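Local coordinates for chitin binding protein (Tectaria macrodonta, PDB 6IF7) that kills insects, binds chitin and is possibly a copper-dependent lytic polysaccharide monooxygenase of family AA10, at residues Q28-L33 against Q37-W42; S9-C14 against R72-A77; G105-Y110 against G143-T148. One frame throughout, in Å; residues are numbered along the deposited sequence.

Interaction 1: Q28-L33 against Q37-W42; sequences QAAVAL and QAFYDW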
loop_
_atom_site.group_PDB
_atom_site.type_symbol
_atom_site.label_atom_id
_atom_site.label_comp_id
_atom_site.label_asym_id
_atom_site.label_seq_id
_atom_site.Cartn_x
_atom_site.Cartn_y
_atom_site.Cartn_z
ATOM N N GLN A 28 -5.282 -10.805 12.219
ATOM C CA GLN A 28 -6.343 -11.131 13.169
ATOM C C GLN A 28 -6.939 -9.860 13.761
ATOM O O GLN A 28 -8.156 -9.683 13.754
ATOM C CB GLN A 28 -5.802 -11.988 14.297
ATOM C CG GLN A 28 -5.578 -13.440 13.927
ATOM C CD GLN A 28 -4.915 -14.182 15.059
ATOM O OE1 GLN A 28 -5.212 -13.957 16.234
ATOM N NE2 GLN A 28 -4.006 -15.045 14.723
ATOM N N ALA A 29 -6.057 -8.988 14.249
ATOM C CA ALA A 29 -6.454 -7.693 14.793
ATOM C C ALA A 29 -7.181 -6.845 13.748
ATOM O O ALA A 29 -8.234 -6.272 14.031
ATOM C CB ALA A 29 -5.239 -6.948 15.327
ATOM N N ALA A 30 -6.630 -6.803 12.534
ATOM C CA ALA A 30 -7.202 -6.007 11.440
ATOM C C ALA A 30 -8.606 -6.478 10.997
ATOM O O ALA A 30 -9.506 -5.650 10.756
ATOM C CB ALA A 30 -6.252 -5.990 10.243
ATOM N N VAL A 31 -8.773 -7.793 10.863
ATOM C CA VAL A 31 -10.053 -8.368 10.468
ATOM C C VAL A 31 -11.060 -8.264 11.627
ATOM O O VAL A 31 -12.232 -7.972 11.409
ATOM C CB VAL A 31 -9.913 -9.831 9.990
ATOM C CG1 VAL A 31 -11.278 -10.400 9.591
ATOM C CG2 VAL A 31 -8.926 -9.954 8.816
ATOM N N ALA A 32 -10.599 -8.475 12.855
ATOM C CA ALA A 32 -11.446 -8.255 14.013
ATOM C C ALA A 32 -12.020 -6.827 14.005
ATOM O O ALA A 32 -13.210 -6.640 14.282
ATOM C CB ALA A 32 -10.683 -8.540 15.296
ATOM N N LEU A 33 -11.210 -5.832 13.640
ATOM C CA LEU A 33 -11.684 -4.443 13.604
ATOM C C LEU A 33 -12.591 -4.107 12.410
ATOM O O LEU A 33 -13.694 -3.575 12.587
ATOM C CB LEU A 33 -10.500 -3.477 13.635
ATOM C CG LEU A 33 -10.846 -2.039 14.048
ATOM C CD1 LEU A 33 -11.297 -1.992 15.511
ATOM C CD2 LEU A 33 -9.651 -1.129 13.819
ATOM N N GLN A 37 -15.827 -8.484 5.332
ATOM C CA GLN A 37 -16.206 -8.052 3.994
ATOM C C GLN A 37 -15.192 -7.078 3.414
ATOM O O GLN A 37 -14.871 -7.158 2.233
ATOM C CB GLN A 37 -17.620 -7.443 3.958
ATOM C CG GLN A 37 -18.145 -7.160 2.545
ATOM C CD GLN A 37 -18.058 -8.376 1.604
ATOM O OE1 GLN A 37 -17.620 -8.260 0.457
ATOM N NE2 GLN A 37 -18.449 -9.550 2.101
ATOM N N ALA A 38 -14.683 -6.174 4.251
ATOM C CA ALA A 38 -13.632 -5.231 3.837
ATOM C C ALA A 38 -12.477 -5.944 3.104
ATOM O O ALA A 38 -11.975 -5.445 2.080
ATOM C CB ALA A 38 -13.095 -4.474 5.044
ATOM N N PHE A 39 -12.102 -7.121 3.616
ATOM C CA PHE A 39 -10.973 -7.894 3.086
ATOM C C PHE A 39 -11.278 -8.724 1.854
ATOM O O PHE A 39 -10.390 -8.948 1.038
ATOM C CB PHE A 39 -10.323 -8.729 4.185
ATOM C CG PHE A 39 -9.675 -7.881 5.233
ATOM C CD1 PHE A 39 -8.368 -7.424 5.072
ATOM C CD2 PHE A 39 -10.406 -7.442 6.340
ATOM C CE1 PHE A 39 -7.800 -6.585 6.018
ATOM C CE2 PHE A 39 -9.842 -6.598 7.285
ATOM C CZ PHE A 39 -8.539 -6.171 7.131
ATOM N N TYR A 40 -12.525 -9.152 1.692
ATOM C CA TYR A 40 -12.954 -9.657 0.402
ATOM C C TYR A 40 -13.013 -8.524 -0.624
ATOM O O TYR A 40 -12.894 -8.793 -1.799
ATOM C CB TYR A 40 -14.299 -10.375 0.496
ATOM C CG TYR A 40 -14.249 -11.620 1.348
ATOM C CD1 TYR A 40 -13.448 -12.695 0.984
ATOM C CD2 TYR A 40 -14.990 -11.713 2.525
ATOM C CE1 TYR A 40 -13.405 -13.849 1.752
ATOM C CE2 TYR A 40 -14.961 -12.858 3.296
ATOM C CZ TYR A 40 -14.162 -13.921 2.900
ATOM O OH TYR A 40 -14.084 -15.038 3.682
ATOM N N ASP A 41 -13.188 -7.276 -0.172
ATOM C CA ASP A 41 -13.053 -6.080 -1.021
ATOM C C ASP A 41 -11.649 -5.454 -0.950
ATOM O O ASP A 41 -11.507 -4.211 -0.936
ATOM C CB ASP A 41 -14.086 -5.014 -0.622
ATOM C CG ASP A 41 -15.513 -5.540 -0.593
ATOM O OD1 ASP A 41 -15.775 -6.607 -1.182
ATOM O OD2 ASP A 41 -16.358 -4.880 0.035
ATOM N N TRP A 42 -10.610 -6.301 -0.948
ATOM C CA TRP A 42 -9.202 -5.840 -0.832
ATOM C C TRP A 42 -8.783 -4.943 -2.004
ATOM O O TRP A 42 -7.842 -4.126 -1.889
ATOM C CB TRP A 42 -8.221 -7.025 -0.696
ATOM C CG TRP A 42 -8.265 -7.945 -1.868
ATOM C CD1 TRP A 42 -9.045 -9.046 -2.004
ATOM C CD2 TRP A 42 -7.547 -7.807 -3.093
ATOM N NE1 TRP A 42 -8.839 -9.632 -3.234
ATOM C CE2 TRP A 42 -7.926 -8.883 -3.926
ATOM C CE3 TRP A 42 -6.599 -6.895 -3.564
ATOM C CZ2 TRP A 42 -7.397 -9.063 -5.199
ATOM C CZ3 TRP A 42 -6.055 -7.092 -4.840
ATOM C CH2 TRP A 42 -6.456 -8.156 -5.634
#

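Interaction 2: S9-C14 against R72-A77; sequences SRVYRC and RGLDLA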
loop_
_atom_site.group_PDB
_atom_site.type_symbol
_atom_site.label_atom_id
_atom_site.label_comp_id
_atom_site.label_asym_id
_atom_site.label_seq_id
_atom_site.Cartn_x
_atom_site.Cartn_y
_atom_site.Cartn_z
ATOM N N SER A 9 0.522 -5.725 -0.334
ATOM C CA SER A 9 -0.170 -4.801 0.563
ATOM C C SER A 9 -0.731 -5.513 1.788
ATOM O O SER A 9 -0.942 -6.732 1.770
ATOM C CB SER A 9 -1.320 -4.146 -0.170
ATOM O OG SER A 9 -2.307 -5.113 -0.478
ATOM N N ARG A 10 -0.961 -4.757 2.859
ATOM C CA ARG A 10 -1.615 -5.303 4.072
ATOM C C ARG A 10 -2.963 -5.940 3.747
ATOM O O ARG A 10 -3.260 -7.055 4.198
ATOM C CB ARG A 10 -1.870 -4.199 5.096
ATOM C CG ARG A 10 -0.623 -3.683 5.750
ATOM C CD ARG A 10 -0.918 -2.563 6.717
ATOM N NE ARG A 10 0.346 -2.124 7.315
ATOM C CZ ARG A 10 0.486 -1.065 8.114
ATOM N NH1 ARG A 10 -0.563 -0.306 8.456
ATOM N NH2 ARG A 10 1.689 -0.767 8.581
ATOM N N VAL A 11 -3.758 -5.224 2.950
ATOM C CA VAL A 11 -5.108 -5.648 2.627
ATOM C C VAL A 11 -5.138 -6.936 1.826
ATOM O O VAL A 11 -5.892 -7.838 2.184
ATOM C CB VAL A 11 -5.967 -4.508 2.010
ATOM C CG1 VAL A 11 -5.611 -4.202 0.547
ATOM C CG2 VAL A 11 -7.464 -4.794 2.210
ATOM N N TYR A 12 -4.287 -7.056 0.808
ATOM C CA TYR A 12 -4.261 -8.262 -0.023
ATOM C C TYR A 12 -3.661 -9.439 0.715
ATOM O O TYR A 12 -4.170 -10.551 0.585
ATOM C CB TYR A 12 -3.543 -8.004 -1.337
ATOM C CG TYR A 12 -3.538 -9.175 -2.320
ATOM C CD1 TYR A 12 -4.677 -9.973 -2.522
ATOM C CD2 TYR A 12 -2.397 -9.449 -3.089
ATOM C CE1 TYR A 12 -4.685 -11.003 -3.460
ATOM C CE2 TYR A 12 -2.374 -10.501 -4.025
ATOM C CZ TYR A 12 -3.516 -11.291 -4.196
ATOM O OH TYR A 12 -3.487 -12.334 -5.097
ATOM N N ARG A 13 -2.615 -9.214 1.510
ATOM C CA ARG A 13 -2.055 -10.269 2.378
ATOM C C ARG A 13 -3.073 -10.826 3.395
ATOM O O ARG A 13 -3.182 -12.047 3.566
ATOM C CB ARG A 13 -0.828 -9.755 3.136
ATOM C CG ARG A 13 -0.199 -10.778 4.088
ATOM C CD ARG A 13 1.057 -10.252 4.811
ATOM N NE ARG A 13 2.280 -10.517 4.057
ATOM C CZ ARG A 13 2.870 -11.703 3.930
ATOM N NH1 ARG A 13 2.381 -12.780 4.530
ATOM N NH2 ARG A 13 3.977 -11.817 3.204
ATOM N N CYS A 14 -3.782 -9.938 4.093
ATOM C CA CYS A 14 -4.806 -10.385 5.048
ATOM C C CYS A 14 -5.923 -11.170 4.339
ATOM O O CYS A 14 -6.350 -12.205 4.839
ATOM C CB CYS A 14 -5.352 -9.236 5.900
ATOM S SG CYS A 14 -4.117 -8.520 7.018
ATOM N N ARG A 72 -10.466 0.636 8.308
ATOM C CA ARG A 72 -9.774 1.073 9.546
ATOM C C ARG A 72 -8.794 0.048 10.186
ATOM O O ARG A 72 -7.789 0.426 10.802
ATOM C CB ARG A 72 -10.805 1.504 10.596
ATOM C CG ARG A 72 -11.693 0.361 11.118
ATOM C CD ARG A 72 -12.854 0.955 11.908
ATOM N NE ARG A 72 -13.907 0.039 12.348
ATOM C CZ ARG A 72 -14.851 -0.510 11.573
ATOM N NH1 ARG A 72 -14.850 -0.334 10.249
ATOM N NH2 ARG A 72 -15.795 -1.273 12.138
ATOM N N GLY A 73 -9.087 -1.235 10.056
ATOM C CA GLY A 73 -8.109 -2.280 10.408
ATOM C C GLY A 73 -6.721 -2.170 9.763
ATOM O O GLY A 73 -5.733 -2.610 10.342
ATOM N N LEU A 74 -6.640 -1.579 8.580
ATOM C CA LEU A 74 -5.363 -1.354 7.904
ATOM C C LEU A 74 -4.521 -0.241 8.542
ATOM O O LEU A 74 -3.338 -0.111 8.219
ATOM C CB LEU A 74 -5.591 -0.992 6.430
ATOM C CG LEU A 74 -6.396 -1.983 5.588
ATOM C CD1 LEU A 74 -6.465 -1.494 4.158
ATOM C CD2 LEU A 74 -5.782 -3.375 5.610
ATOM N N ASP A 75 -5.136 0.585 9.400
ATOM C CA ASP A 75 -4.429 1.674 10.044
ATOM C C ASP A 75 -3.710 1.268 11.352
ATOM O O ASP A 75 -3.009 2.076 11.950
ATOM C CB ASP A 75 -5.383 2.839 10.287
ATOM C CG ASP A 75 -5.938 3.445 8.981
ATOM O OD1 ASP A 75 -5.178 3.561 7.967
ATOM O OD2 ASP A 75 -7.140 3.825 8.987
ATOM N N LEU A 76 -3.854 0.025 11.788
ATOM C CA LEU A 76 -3.258 -0.386 13.021
ATOM C C LEU A 76 -1.748 -0.197 12.932
ATOM O O LEU A 76 -1.119 -0.550 11.923
ATOM C CB LEU A 76 -3.619 -1.837 13.332
ATOM C CG LEU A 76 -5.088 -2.155 13.658
ATOM C CD1 LEU A 76 -5.284 -3.653 13.813
ATOM C CD2 LEU A 76 -5.555 -1.440 14.913
ATOM N N ALA A 77 -1.188 0.402 13.973
ATOM C CA ALA A 77 0.238 0.693 14.040
ATOM C C ALA A 77 0.877 -0.397 14.869
ATOM O O ALA A 77 1.109 -0.226 16.060
ATOM C CB ALA A 77 0.481 2.076 14.641
HETATM O O HOH W 1 0.298 1.743 10.425
#

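Interaction 3: G105-Y110 against G143-T148; sequences GFFEFY and GSYQIT. With NAG (2-acetamido-2-deoxy-beta-D-glucopyranose), chain B; NAG (2-acetamido-2-deoxy-beta-D-glucopyranose), chain C.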
loop_
_atom_site.group_PDB
_atom_site.type_symbol
_atom_site.label_atom_id
_atom_site.label_comp_id
_atom_site.label_asym_id
_atom_site.label_seq_id
_atom_site.Cartn_x
_atom_site.Cartn_y
_atom_site.Cartn_z
ATOM N N GLY A 105 -4.088 4.962 -15.796
ATOM C CA GLY A 105 -3.654 5.707 -14.612
ATOM C C GLY A 105 -2.157 5.637 -14.390
ATOM O O GLY A 105 -1.430 5.000 -15.147
ATOM N N PHE A 106 -1.709 6.309 -13.341
ATOM C CA PHE A 106 -0.292 6.306 -12.962
ATOM C C PHE A 106 -0.124 5.958 -11.499
ATOM O O PHE A 106 -1.014 6.212 -10.681
ATOM C CB PHE A 106 0.381 7.653 -13.280
ATOM C CG PHE A 106 -0.177 8.836 -12.524
ATOM C CD1 PHE A 106 0.317 9.184 -11.260
ATOM C CD2 PHE A 106 -1.130 9.664 -13.110
ATOM C CE1 PHE A 106 -0.168 10.298 -10.590
ATOM C CE2 PHE A 106 -1.615 10.792 -12.439
ATOM C CZ PHE A 106 -1.139 11.106 -11.176
ATOM N N PHE A 107 1.029 5.391 -11.192
ATOM C CA PHE A 107 1.349 4.928 -9.863
ATOM C C PHE A 107 2.478 5.752 -9.278
ATOM O O PHE A 107 3.583 5.765 -9.841
ATOM C CB PHE A 107 1.813 3.469 -9.897
ATOM C CG PHE A 107 0.776 2.506 -10.397
ATOM C CD1 PHE A 107 0.593 2.296 -11.760
ATOM C CD2 PHE A 107 -0.009 1.773 -9.499
ATOM C CE1 PHE A 107 -0.361 1.381 -12.220
ATOM C CE2 PHE A 107 -0.962 0.875 -9.957
ATOM C CZ PHE A 107 -1.133 0.675 -11.312
ATOM N N GLU A 108 2.223 6.374 -8.126
ATOM C CA GLU A 108 3.265 7.021 -7.327
ATOM C C GLU A 108 3.676 6.106 -6.169
ATOM O O GLU A 108 2.818 5.643 -5.419
ATOM C CB GLU A 108 2.759 8.354 -6.770
ATOM C CG GLU A 108 2.394 9.403 -7.811
ATOM C CD GLU A 108 1.724 10.636 -7.207
ATOM O OE1 GLU A 108 1.529 10.662 -5.953
ATOM O OE2 GLU A 108 1.431 11.584 -7.991
ATOM N N PHE A 109 4.983 5.844 -6.044
ATOM C CA PHE A 109 5.563 5.047 -4.946
ATOM C C PHE A 109 6.296 5.948 -3.961
ATOM O O PHE A 109 7.261 6.613 -4.325
ATOM C CB PHE A 109 6.580 4.018 -5.452
ATOM C CG PHE A 109 5.986 2.831 -6.126
ATOM C CD1 PHE A 109 5.210 2.967 -7.271
ATOM C CD2 PHE A 109 6.266 1.551 -5.672
ATOM C CE1 PHE A 109 4.703 1.865 -7.928
ATOM C CE2 PHE A 109 5.749 0.443 -6.318
ATOM C CZ PHE A 109 4.963 0.600 -7.447
ATOM N N TYR A 110 5.865 5.923 -2.705
ATOM C CA TYR A 110 6.536 6.642 -1.631
ATOM C C TYR A 110 7.078 5.635 -0.653
ATOM O O TYR A 110 6.473 4.574 -0.459
ATOM C CB TYR A 110 5.560 7.561 -0.893
ATOM C CG TYR A 110 4.981 8.651 -1.780
ATOM C CD1 TYR A 110 3.861 8.391 -2.598
ATOM C CD2 TYR A 110 5.556 9.939 -1.833
ATOM C CE1 TYR A 110 3.327 9.375 -3.417
ATOM C CE2 TYR A 110 5.014 10.931 -2.646
ATOM C CZ TYR A 110 3.898 10.643 -3.438
ATOM O OH TYR A 110 3.332 11.590 -4.255
ATOM N N GLY A 143 -2.282 -10.311 -15.413
ATOM C CA GLY A 143 -3.132 -9.685 -14.397
ATOM C C GLY A 143 -2.421 -8.714 -13.463
ATOM O O GLY A 143 -3.094 -8.050 -12.649
ATOM N N SER A 144 -1.089 -8.610 -13.568
ATOM C CA SER A 144 -0.316 -7.681 -12.734
ATOM C C SER A 144 0.515 -6.683 -13.551
ATOM O O SER A 144 1.175 -7.038 -14.538
ATOM C CB SER A 144 0.617 -8.433 -11.806
ATOM O OG SER A 144 -0.103 -8.977 -10.743
ATOM N N TYR A 145 0.491 -5.431 -13.091
ATOM C CA TYR A 145 1.390 -4.406 -13.583
ATOM C C TYR A 145 2.799 -4.689 -13.058
ATOM O O TYR A 145 2.978 -4.921 -11.874
ATOM C CB TYR A 145 0.934 -3.026 -13.125
ATOM C CG TYR A 145 -0.319 -2.505 -13.784
ATOM C CD1 TYR A 145 -0.319 -2.120 -15.133
ATOM C CD2 TYR A 145 -1.502 -2.334 -13.046
ATOM C CE1 TYR A 145 -1.460 -1.595 -15.726
ATOM C CE2 TYR A 145 -2.650 -1.813 -13.631
ATOM C CZ TYR A 145 -2.627 -1.450 -14.964
ATOM O OH TYR A 145 -3.774 -0.941 -15.508
ATOM N N GLN A 146 3.769 -4.715 -13.965
ATOM C CA GLN A 146 5.192 -4.834 -13.648
ATOM C C GLN A 146 5.802 -3.438 -13.674
ATOM O O GLN A 146 5.673 -2.707 -14.653
ATOM C CB GLN A 146 5.907 -5.713 -14.689
ATOM C CG GLN A 146 5.236 -7.058 -14.897
ATOM C CD GLN A 146 6.119 -8.086 -15.547
ATOM O OE1 GLN A 146 7.023 -7.766 -16.319
ATOM N NE2 GLN A 146 5.853 -9.342 -15.252
ATOM N N ILE A 147 6.483 -3.083 -12.595
ATOM C CA ILE A 147 7.004 -1.734 -12.381
ATOM C C ILE A 147 8.496 -1.839 -12.015
ATOM O O ILE A 147 8.895 -2.681 -11.194
ATOM C CB ILE A 147 6.156 -1.018 -11.285
ATOM C CG1 ILE A 147 4.727 -0.756 -11.837
ATOM C CG2 ILE A 147 6.824 0.262 -10.773
ATOM C CD1 ILE A 147 3.709 -0.367 -10.806
ATOM N N THR A 148 9.295 -0.958 -12.610
ATOM C CA THR A 148 10.742 -0.908 -12.363
ATOM C C THR A 148 11.145 0.425 -11.747
ATOM O O THR A 148 10.669 1.501 -12.156
ATOM C CB THR A 148 11.531 -1.098 -13.667
ATOM O OG1 THR A 148 11.013 -0.200 -14.662
ATOM C CG2 THR A 148 11.428 -2.545 -14.145
HETATM C C1 NAG B . 3.388 11.639 -11.407
HETATM C C2 NAG B . 3.283 13.062 -10.865
HETATM C C3 NAG B . 1.948 13.622 -11.266
HETATM C C4 NAG B . 1.806 13.615 -12.772
HETATM C C5 NAG B . 1.951 12.195 -13.291
HETATM C C6 NAG B . 1.954 12.193 -14.806
HETATM C C7 NAG B . 4.356 13.642 -8.761
HETATM C C8 NAG B . 4.253 13.590 -7.270
HETATM N N2 NAG B . 3.356 13.089 -9.412
HETATM O O3 NAG B . 1.844 14.971 -10.779
HETATM O O4 NAG B . 0.526 14.150 -13.103
HETATM O O5 NAG B . 3.180 11.653 -12.828
HETATM O O6 NAG B . 2.157 10.850 -15.249
HETATM O O7 NAG B . 5.277 14.167 -9.334
HETATM C C1 NAG C . 0.571 15.170 -14.099
HETATM C C2 NAG C . -0.854 15.484 -14.551
HETATM C C3 NAG C . -0.849 16.595 -15.585
HETATM C C4 NAG C . -0.003 17.775 -15.130
HETATM C C5 NAG C . 1.367 17.342 -14.627
HETATM C C6 NAG C . 2.127 18.596 -14.200
HETATM C C7 NAG C . -2.691 13.851 -14.568
HETATM C C8 NAG C . -3.369 12.744 -15.308
HETATM N N2 NAG C . -1.552 14.333 -15.104
HETATM O O3 NAG C . -2.183 17.049 -15.712
HETATM O O4 NAG C . 0.178 18.692 -16.205
HETATM O O5 NAG C . 1.163 16.366 -13.588
HETATM O O6 NAG C . 3.194 18.260 -13.344
HETATM O O7 NAG C . -3.200 14.281 -13.548
#

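Interaction 1: Q28-L33 against Q37-W42
Phe39 on helix 36-40 drives its ring into Ala30 and Val31 on helix 25-34, so two successive short helices close on each other. Both belong to the helical stretch that follows strand 2-6, as in AA10 lytic polysaccharide monooxygenases, where this region packs beside the beta-sandwich. No hydrogen bond crosses the contact; one ring does the work. Val31 supplies the cover for one face: its CG2 methyl stands 4.0 Å from the centroid of the Phe39 ring, only 19° off the normal, a CH-pi contact offset toward the rim. The torsion explains which branch is used, because CG1 is anti to the backbone N (chi1 180°) and CG2, left beside that N, is the methyl above the ring. Ala30 meets the ring's far end instead. Its carbonyl O lies near the ring plane, at the edge, 3.6 Å from Phe39 CE2, and its CB is 3.9 Å from Phe39 CZ. The backbone comes close as well, with Val31 CA 3.6 Å from Phe39 CE2. The same ring also rests on Cys14 of helix 10-16, which ties a third helix to it. Further out, beyond Phe39, the helix ends: Asp41 leaves helical geometry, its carboxylate salt-bridged to Lys70 and its carbonyl O accepting from Tyr71. Trp42 meets the ring of Tyr12 and also touches Val11 and Arg15, while Tyr40 bonds to Glu20 through its hydroxyl. The last turn is still closed by Asp41 N, which donates to Gln37 O at 2.9 Å.

Interaction 2: S9-C14 against R72-A77
The first turn of helix 10-16 meets the 3-10 turn that carries Leu74, with Arg10 and Val11 reaching from the helix. Arg10 does the polar part. Extended from CG to NE, its chain carries the guanidinium across to the carbonyl of Leu74, where NH1 donates to Leu74 O at 2.8 Å with an N-H...O angle of 145°. That oxygen sits in the guanidinium plane, although the donor is tilted 22° from the carbonyl plane. The same NH1 gives to a water at 3.0 Å, and the water passes a hydrogen bond on to Leu76 O. Nearer the helix, Leu74 straddles Val11: its CD1 and CD2 lie 3.7 and 3.8 Å from Val11 CB. In the helical region of this AA10-type fold the contact joins the start of helix 10-16 to the long loop before strand 84-86. Arg10 has more partners, NE in a salt bridge with Asp179 and the guanidinium in a cation-pi contact with Trp81; with so many ties its group is probably fixed in rotation. Cys14, disulfide-bonded to Cys27, links this helix to helix 25-34. Ser9 is the N-cap, its OG accepting from Tyr12 N at 3.1 Å.

Interaction 3: G105-Y110 against G143-T148
Phe107 points its edge into the face of Tyr145, centroids 5.2 Å apart and planes at 62°, with Phe107 CZ 3.5 Å from Tyr145 CD2. Ile147 fills the hollow between two phenylalanines: its CD1 sits over one face of Phe107, 4.1 Å from CG, and meets the edge of Phe109, 3.7 Å from CZ. On the strand's other side Phe106, Glu108 and Tyr110 hold a sugar chain, probably N-linked to Asn134. Phe106 CG lies between the backbone N and the carbonyl carbon (chi1 63°), which sets the ring against the first NAG, whose C5 is 3.7 Å above the ring centre. Its N2 donates nearly straight to Glu108 OE2 at 2.8 Å, and Glu108 OE1 accepts from Tyr110 OH, from above the carboxylate plane. Without the Phe106 ring, as with an alanine here, the sugar would probably lose its platform and could tilt, held on this strand mainly by Glu108. Tyr145 OH bonds to the backbone N of copper ligand His103. Strand 105-111, paired with 133-136 and 159-167, crosses 144-147 of the other sheet at 54° inside the beta-sandwich; Trp165 stacks on Phe107, Tyr97 also meets it, and Phe95 pairs edge-to-face with Phe109.

Overall arrangement
The touching side chains of interactions 1 and 3 are all buried, yet interaction 1 lies farthest from the chain's centre and interaction 2 closest to it. Interactions 1 and 2 belong to one helical block: their centres are 8 Å apart, interaction 1 is nested along the chain within the loop that interaction 2 closes, and Phe39 of the first also packs on Val11, Cys14 and Leu74 of the second. Interaction 1 has no hydrogen bond across it and rests on one ring, whereas interaction 2 adds a buried arginine and a water. Interaction 3 lies across the chain's centre from both. There two sheets meet through aromatic rings, and the outer face of strand 105-111 packs against the glycan.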